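Local coordinates for protein beta-catenin homolog sys-1 (Caenorhabditis elegans, PDB 3C2G) that acts in Wnt asymmetry signalling as a beta-catenin-type transcription coregulator, binding the TCF factor POP-1 directly to activate or repress target genes, at residues 337-340 with 341-344; 385-388 with 389-392. All coordinates share one frame; numbering follows the deposited sequence.

Interaction 1 of 2, residues 337-340 with 341-344; sequences PDDE and VIYS
Ser344 turns its OG back beside its own backbone N (chi1 -54°), which sets the hydroxyl against the carbonyl of Glu340 one helical turn earlier. OG donates to Glu340 O at 2.9 Å, while the amide Ser344 N donates to the same Glu340 O at 3.0 Å. The two donors approach from opposite faces of the carbonyl plane, each tilted about 30° from it, so one oxygen is gripped twice and the buried hydroxyl has a partner within its own helix. Val341 places CG2 beside its backbone N, on the side of the helix start, and this methyl meets the carboxylate of Asp338, OD1 to CG2 3.1 Å, the two side chains crossing at about a right angle. Asp338 is the N-cap: its OD2 accepts a weak bond from Glu340 N at 3.4 Å. Asp338 O takes Ile342 N in the carbonyl plane at 3.2 Å, with a weaker bond from Val341 N. Over that same oxygen lies CG1 of Ile342, 3.6 Å from Asp338 O. Tyr343 N closes the next turn on Asp339 O at 2.8 Å. The acidic ends turn elsewhere: Asp339 reaches Lys390 and Tyr379, and Glu340 pairs with Arg393, which also makes a cation-pi contact with the Tyr343 ring. That ring packs on an aromatic side chain of the bound peptide as well. The whole is an aspartate-capped helix N-terminus, here beginning helix 339-352 of the armadillo domain, with helices 298-311 and 388-409 packed against it.

Interaction 2 of 2, residues 385-388 with 389-392; sequences LTDA and PKRN
The guanidinium of Arg391 lies with one face over Ala388 CA and receives the carbonyls of Leu385 and Thr386 at its edge. Arg391 NH1 does the work there: it donates to Leu385 O at 2.8 Å, with that oxygen only 10° out of the guanidinium plane, and more weakly to Thr386 O at 3.3 Å. The chain runs extended from the helix and then bends at chi3 (65°), which folds the head back over the preceding turn. Its aliphatic part is covered by Leu385, whose CB lies 4.0 Å from Arg391 CB and whose CD1 approaches Arg391 CA. NE and NH2 turn to the 452-454 loop, where NE bonds Thr454. This is the N-terminus of helix 388-409 in the armadillo domain. Asp387 holds the N-cap position without making a capping bond, and Pro389 follows in the first turn. The helical pattern starts with Arg391 N to Asp387 O at 3.1 Å and continues with Asn392 N to Ala388 O. Replacing Arg391 by an alanine would probably leave the Leu385 and Thr386 carbonyls without their shared donor and let the incoming loop move. Asp387 meets Lys390 through the lysine's aliphatic base, OD2 to CB 3.2 Å, while Lys390 NZ goes on to a salt bridge with Asp339. Ala388 CB rests against CD of the Pro389 ring at 3.5 Å.

Interaction 1 comes first along the chain and closes before interaction 2 opens; helices 357-365 and 368-377 lie between them. Each forms a helix start, of 339-352 and 388-409 respectively, and their centres are about 14 Å apart. They meet directly through a salt bridge between Asp339 OD2 and Lys390 NZ, 2.7 Å long, so the first turns of the two helices are tied by charge. Further along, side chains of Ile342 and Tyr343 touch helix 388-409 at Ile397. Interaction 1 is the more buried and reaches the bound peptide through Tyr343, whereas interaction 2 lies nearer the surface, against the 452-456 loop. Together they join neighbouring helices of the armadillo domain that binds POP-1.

Interaction 1 of 2, residues 337-340 with 341-344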
ATOM      1  N   PRO A 337       5.690   7.422  17.671  1.00 46.77           N
ATOM      2  CA  PRO A 337       6.647   8.410  17.181  1.00 47.02           C
ATOM      3  C   PRO A 337       7.111   8.272  15.724  1.00 47.69           C
ATOM      4  O   PRO A 337       7.834   9.155  15.235  1.00 48.99           O
ATOM      5  CB  PRO A 337       7.832   8.252  18.137  1.00 47.03           C
ATOM      6  CG  PRO A 337       7.754   6.845  18.629  1.00 47.01           C
ATOM      7  CD  PRO A 337       6.315   6.414  18.553  1.00 46.48           C
ATOM      8  N   ASP A 338       6.712   7.223  15.007  1.00 47.02           N
ATOM      9  CA  ASP A 338       7.222   7.119  13.638  1.00 46.11           C
ATOM     10  C   ASP A 338       6.263   7.470  12.496  1.00 45.20           C
ATOM     11  O   ASP A 338       5.083   7.079  12.477  1.00 44.53           O
ATOM     12  CB  ASP A 338       8.093   5.860  13.438  1.00 47.28           C
ATOM     13  CG  ASP A 338       7.533   4.884  12.453  1.00 47.50           C
ATOM     14  OD1 ASP A 338       6.693   4.055  12.839  1.00 50.30           O
ATOM     15  OD2 ASP A 338       7.985   4.907  11.297  1.00 50.40           O
ATOM     16  N   ASP A 339       6.796   8.244  11.554  1.00 43.87           N
ATOM     17  CA  ASP A 339       6.013   8.842  10.480  1.00 42.20           C
ATOM     18  C   ASP A 339       5.268   7.858   9.594  1.00 40.63           C
ATOM     19  O   ASP A 339       4.210   8.200   9.064  1.00 40.68           O
ATOM     20  CB  ASP A 339       6.882   9.767   9.631  1.00 42.30           C
ATOM     21  CG  ASP A 339       7.240  11.061  10.357  1.00 45.18           C
ATOM     22  OD1 ASP A 339       6.530  11.449  11.319  1.00 44.20           O
ATOM     23  OD2 ASP A 339       8.239  11.698   9.955  1.00 49.23           O
ATOM     24  N   GLU A 340       5.797   6.647   9.434  1.00 38.25           N
ATOM     25  CA  GLU A 340       5.121   5.650   8.611  1.00 36.73           C
ATOM     26  C   GLU A 340       3.805   5.262   9.253  1.00 33.98           C
ATOM     27  O   GLU A 340       2.807   5.065   8.572  1.00 33.89           O
ATOM     28  CB  GLU A 340       5.990   4.402   8.407  1.00 38.12           C
ATOM     29  CG  GLU A 340       7.143   4.586   7.427  1.00 44.26           C
ATOM     30  CD  GLU A 340       6.688   4.972   6.019  1.00 51.61           C
ATOM     31  OE1 GLU A 340       5.648   4.440   5.550  1.00 53.57           O
ATOM     32  OE2 GLU A 340       7.380   5.809   5.382  1.00 54.67           O
ATOM     33  N   VAL A 341       3.812   5.152  10.574  1.00 31.23           N
ATOM     34  CA  VAL A 341       2.614   4.815  11.307  1.00 29.98           C
ATOM     35  C   VAL A 341       1.617   5.982  11.234  1.00 30.02           C
ATOM     36  O   VAL A 341       0.431   5.760  11.013  1.00 29.96           O
ATOM     37  CB  VAL A 341       2.948   4.396  12.768  1.00 29.92           C
ATOM     38  CG1 VAL A 341       1.702   4.185  13.569  1.00 27.83           C
ATOM     39  CG2 VAL A 341       3.753   3.108  12.769  1.00 30.41           C
ATOM     40  N   ILE A 342       2.106   7.218  11.379  1.00 29.46           N
ATOM     41  CA  ILE A 342       1.256   8.399  11.284  1.00 29.22           C
ATOM     42  C   ILE A 342       0.645   8.464   9.896  1.00 29.07           C
ATOM     43  O   ILE A 342      -0.544   8.766   9.736  1.00 29.62           O
ATOM     44  CB  ILE A 342       2.025   9.724  11.551  1.00 29.64           C
ATOM     45  CG1 ILE A 342       2.740   9.720  12.914  1.00 30.04           C
ATOM     46  CG2 ILE A 342       1.102  10.915  11.436  1.00 28.37           C
ATOM     47  CD1 ILE A 342       1.906   9.262  14.068  1.00 29.37           C
ATOM     48  N   TYR A 343       1.463   8.166   8.898  1.00 27.64           N
ATOM     49  CA  TYR A 343       1.020   8.192   7.522  1.00 27.36           C
ATOM     50  C   TYR A 343      -0.101   7.202   7.298  1.00 27.53           C
ATOM     51  O   TYR A 343      -1.130   7.571   6.740  1.00 28.40           O
ATOM     52  CB  TYR A 343       2.171   7.893   6.581  1.00 27.05           C
ATOM     53  CG  TYR A 343       1.732   7.639   5.165  1.00 28.60           C
ATOM     54  CD1 TYR A 343       1.239   8.694   4.367  1.00 27.26           C
ATOM     55  CD2 TYR A 343       1.822   6.353   4.602  1.00 26.42           C
ATOM     56  CE1 TYR A 343       0.838   8.471   3.055  1.00 28.11           C
ATOM     57  CE2 TYR A 343       1.427   6.117   3.279  1.00 26.17           C
ATOM     58  CZ  TYR A 343       0.930   7.175   2.510  1.00 28.70           C
ATOM     59  OH  TYR A 343       0.534   6.959   1.197  1.00 28.35           O
ATOM     60  N   SER A 344       0.085   5.965   7.758  1.00 27.34           N
ATOM     61  CA  SER A 344      -0.910   4.910   7.580  1.00 27.35           C
ATOM     62  C   SER A 344      -2.197   5.202   8.339  1.00 27.05           C
ATOM     63  O   SER A 344      -3.285   5.051   7.791  1.00 26.75           O
ATOM     64  CB  SER A 344      -0.357   3.558   8.031  1.00 27.58           C
ATOM     65  OG  SER A 344       0.865   3.251   7.386  1.00 29.00           O
TER

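Interaction 2 of 2, residues 385-388 with 389-392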
ATOM      1  N   LEU A 385      12.999  20.785   5.347  1.00 63.88           N
ATOM      2  CA  LEU A 385      13.266  19.346   5.328  1.00 63.70           C
ATOM      3  C   LEU A 385      14.158  18.979   4.151  1.00 64.14           C
ATOM      4  O   LEU A 385      13.785  19.188   2.992  1.00 64.74           O
ATOM      5  CB  LEU A 385      11.967  18.537   5.293  1.00 63.09           C
ATOM      6  CG  LEU A 385      11.042  18.612   6.514  1.00 62.55           C
ATOM      7  CD1 LEU A 385       9.645  18.128   6.152  1.00 60.85           C
ATOM      8  CD2 LEU A 385      11.595  17.837   7.711  1.00 61.17           C
ATOM      9  N   THR A 386      15.328  18.418   4.456  1.00 64.00           N
ATOM     10  CA  THR A 386      16.384  18.233   3.454  1.00 63.63           C
ATOM     11  C   THR A 386      16.250  16.944   2.643  1.00 63.12           C
ATOM     12  O   THR A 386      16.329  16.976   1.411  1.00 62.99           O
ATOM     13  CB  THR A 386      17.808  18.341   4.079  1.00 63.91           C
ATOM     14  OG1 THR A 386      17.912  17.478   5.222  1.00 63.42           O
ATOM     15  CG2 THR A 386      18.103  19.781   4.500  1.00 63.80           C
ATOM     16  N   ASP A 387      16.048  15.821   3.325  1.00 62.31           N
ATOM     17  CA  ASP A 387      15.866  14.546   2.641  1.00 61.97           C
ATOM     18  C   ASP A 387      14.523  14.498   1.925  1.00 61.08           C
ATOM     19  O   ASP A 387      13.481  14.776   2.521  1.00 60.80           O
ATOM     20  CB  ASP A 387      16.029  13.353   3.593  1.00 62.65           C
ATOM     21  CG  ASP A 387      15.505  13.632   5.002  1.00 66.17           C
ATOM     22  OD1 ASP A 387      15.437  14.819   5.419  1.00 68.70           O
ATOM     23  OD2 ASP A 387      15.181  12.646   5.706  1.00 67.73           O
ATOM     24  N   ALA A 388      14.571  14.161   0.638  1.00 59.85           N
ATOM     25  CA  ALA A 388      13.384  14.095  -0.208  1.00 58.49           C
ATOM     26  C   ALA A 388      12.347  13.049   0.242  1.00 57.53           C
ATOM     27  O   ALA A 388      11.149  13.325   0.182  1.00 57.51           O
ATOM     28  CB  ALA A 388      13.777  13.874  -1.673  1.00 58.39           C
ATOM     29  N   PRO A 389      12.794  11.848   0.673  1.00 56.43           N
ATOM     30  CA  PRO A 389      11.817  10.835   1.109  1.00 55.20           C
ATOM     31  C   PRO A 389      10.953  11.291   2.289  1.00 53.30           C
ATOM     32  O   PRO A 389       9.739  11.085   2.276  1.00 52.88           O
ATOM     33  CB  PRO A 389      12.700   9.648   1.525  1.00 55.24           C
ATOM     34  CG  PRO A 389      13.980   9.853   0.797  1.00 56.00           C
ATOM     35  CD  PRO A 389      14.175  11.335   0.762  1.00 56.34           C
ATOM     36  N   LYS A 390      11.584  11.908   3.281  1.00 51.38           N
ATOM     37  CA  LYS A 390      10.907  12.364   4.491  1.00 50.13           C
ATOM     38  C   LYS A 390      10.007  13.590   4.234  1.00 48.51           C
ATOM     39  O   LYS A 390       8.909  13.673   4.786  1.00 48.00           O
ATOM     40  CB  LYS A 390      11.937  12.600   5.613  1.00 50.42           C
ATOM     41  CG  LYS A 390      11.562  13.612   6.702  1.00 52.95           C
ATOM     42  CD  LYS A 390      10.848  12.997   7.913  1.00 55.76           C
ATOM     43  CE  LYS A 390      11.066  13.877   9.165  1.00 57.27           C
ATOM     44  NZ  LYS A 390       9.996  13.775  10.210  1.00 56.87           N
ATOM     45  N   ARG A 391      10.464  14.513   3.387  1.00 46.47           N
ATOM     46  CA  ARG A 391       9.665  15.672   2.985  1.00 44.93           C
ATOM     47  C   ARG A 391       8.391  15.245   2.260  1.00 43.24           C
ATOM     48  O   ARG A 391       7.320  15.790   2.508  1.00 41.74           O
ATOM     49  CB  ARG A 391      10.474  16.630   2.114  1.00 44.58           C
ATOM     50  CG  ARG A 391       9.787  17.961   1.831  1.00 46.36           C
ATOM     51  CD  ARG A 391      10.718  18.972   1.167  1.00 47.28           C
ATOM     52  NE  ARG A 391      11.138  18.530  -0.166  1.00 54.44           N
ATOM     53  CZ  ARG A 391      12.365  18.120  -0.482  1.00 55.48           C
ATOM     54  NH1 ARG A 391      13.332  18.102   0.431  1.00 55.84           N
ATOM     55  NH2 ARG A 391      12.627  17.730  -1.722  1.00 56.70           N
ATOM     56  N   ASN A 392       8.493  14.260   1.376  1.00 42.08           N
ATOM     57  CA  ASN A 392       7.289  13.758   0.735  1.00 41.69           C
ATOM     58  C   ASN A 392       6.318  13.095   1.730  1.00 41.09           C
ATOM     59  O   ASN A 392       5.105  13.183   1.569  1.00 40.93           O
ATOM     60  CB  ASN A 392       7.608  12.829  -0.435  1.00 41.03           C
ATOM     61  CG  ASN A 392       6.421  12.657  -1.379  1.00 41.85           C
ATOM     62  OD1 ASN A 392       6.048  13.575  -2.107  1.00 41.95           O
ATOM     63  ND2 ASN A 392       5.818  11.482  -1.357  1.00 43.29           N
TER